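Local coordinates for universal stress protein (Pseudomonas aeruginosa UCBPP-PA14, PDB 7MQ5), which is of unknown function but, as a putative universal stress protein of the HUP clan, probably takes part in the bacterial response to stress, at residues A[27-32]-A[131-136]. Residues are numbered along the deposited sequence; the frame is centred on the assembly and turned at random.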
# COMPACT_ATOMS: atom_id res chain seq x y z
N ALA A 27 2.27 2.50 -11.90
CA ALA A 27 3.20 1.42 -12.30
C ALA A 27 4.31 1.98 -13.20
O ALA A 27 5.48 1.60 -13.03
CB ALA A 27 2.44 0.32 -12.98
N GLN A 28 3.94 2.86 -14.14
CA GLN A 28 4.95 3.46 -15.06
C GLN A 28 5.93 4.32 -14.26
O GLN A 28 7.13 4.32 -14.56
CB GLN A 28 4.28 4.29 -16.15
CG GLN A 28 3.60 3.47 -17.22
CD GLN A 28 2.83 4.40 -18.12
OE1 GLN A 28 1.76 4.88 -17.77
NE2 GLN A 28 3.40 4.71 -19.27
N LEU A 29 5.43 5.06 -13.27
CA LEU A 29 6.35 5.92 -12.49
C LEU A 29 7.34 5.04 -11.73
O LEU A 29 8.55 5.30 -11.81
CB LEU A 29 5.55 6.80 -11.53
CG LEU A 29 6.38 7.79 -10.72
CD1 LEU A 29 6.96 8.86 -11.62
CD2 LEU A 29 5.56 8.42 -9.62
N ILE A 30 6.83 4.02 -11.05
CA ILE A 30 7.70 3.13 -10.24
C ILE A 30 8.70 2.41 -11.15
O ILE A 30 9.91 2.49 -10.90
CB ILE A 30 6.84 2.15 -9.44
CG1 ILE A 30 5.96 2.86 -8.40
CG2 ILE A 30 7.72 1.08 -8.79
CD1 ILE A 30 4.81 2.01 -7.91
N ALA A 31 8.19 1.75 -12.19
CA ALA A 31 9.07 0.91 -13.05
C ALA A 31 10.03 1.77 -13.88
O ALA A 31 11.08 1.25 -14.29
CB ALA A 31 8.23 -0.00 -13.91
N GLY A 32 9.68 3.04 -14.10
CA GLY A 32 10.59 3.93 -14.84
C GLY A 32 11.89 4.12 -14.09
O GLY A 32 12.93 4.38 -14.74
N PRO A 131 -0.75 13.50 -9.17
CA PRO A 131 0.53 12.85 -9.44
C PRO A 131 1.33 12.68 -8.14
O PRO A 131 1.22 13.48 -7.23
CB PRO A 131 1.24 13.82 -10.40
CG PRO A 131 0.59 15.15 -10.12
CD PRO A 131 -0.86 14.83 -9.80
N TRP A 132 2.15 11.64 -8.07
CA TRP A 132 3.04 11.48 -6.90
C TRP A 132 4.18 12.49 -6.92
O TRP A 132 4.63 12.89 -5.85
CB TRP A 132 3.65 10.09 -6.90
CG TRP A 132 2.73 9.01 -6.45
CD1 TRP A 132 1.37 9.07 -6.26
CD2 TRP A 132 3.11 7.65 -6.22
NE1 TRP A 132 0.90 7.85 -5.86
CE2 TRP A 132 1.93 6.95 -5.86
CE3 TRP A 132 4.32 6.95 -6.30
CZ2 TRP A 132 1.95 5.59 -5.55
CZ3 TRP A 132 4.33 5.61 -5.98
CH2 TRP A 132 3.16 4.94 -5.62
N THR A 133 4.68 12.82 -8.12
CA THR A 133 5.90 13.64 -8.25
C THR A 133 5.76 14.94 -7.47
O THR A 133 4.76 15.68 -7.66
CB THR A 133 6.27 13.83 -9.72
OG1 THR A 133 6.52 12.53 -10.25
CG2 THR A 133 7.48 14.71 -9.93
N GLY A 134 6.73 15.19 -6.60
CA GLY A 134 6.76 16.42 -5.81
C GLY A 134 5.81 16.43 -4.63
O GLY A 134 5.77 17.45 -3.93
N GLY A 135 5.08 15.34 -4.38
CA GLY A 135 4.10 15.37 -3.28
C GLY A 135 4.68 15.00 -1.92
O GLY A 135 5.91 15.07 -1.74
N LYS A 136 3.81 14.63 -1.00
CA LYS A 136 4.21 14.22 0.37
C LYS A 136 3.80 12.76 0.60
O LYS A 136 2.65 12.39 0.31
CB LYS A 136 3.61 15.16 1.41
CG LYS A 136 4.09 16.59 1.27
CD LYS A 136 3.66 17.50 2.39
CE LYS A 136 4.12 18.93 2.18
NZ LYS A 136 3.58 19.84 3.21
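L29 on helix 22-34 faces W132 at the start of a type II beta turn that runs from W132 to G135, with their CA atoms 8.6 Å apart. The turn is closed by G135 N bonding to W132 O at 2.9 Å. G134 takes its third position with a positive phi of 77°. The contact is made by side chains and is largely apolar. With chi1 at -177°, the L29 side chain runs out away from its own backbone N, and its two methyls divide between two neighbours. CD2 sits at W132, 3.7 Å from W132 CB and close to the six-membered ring at CE3. CD1 lies 3.9 Å from T133 OG1, a van der Waals contact on the more exposed side. I30 comes to the far end of the same indole. Its CG1 is 4.0 Å from W132 CZ3, and its CD1 is 4.1 Å from W132 CH2. Both residues approach the ring obliquely.

The loop links strand 123-126 to strand 136-141. It thus joins two halves of the chain, each with five strands of the mixed ten-stranded sheet. The second half belongs to the universal stress protein family. Through W132 the linker packs on helix 22-34 of the first half. Its indole is buried, and its NE1 is satisfied by a hydrogen bond to D270 OD2, at the start of strand 270-274. The ring also touches A168 and V239, while I30 reaches back to I10 of strand 9-13.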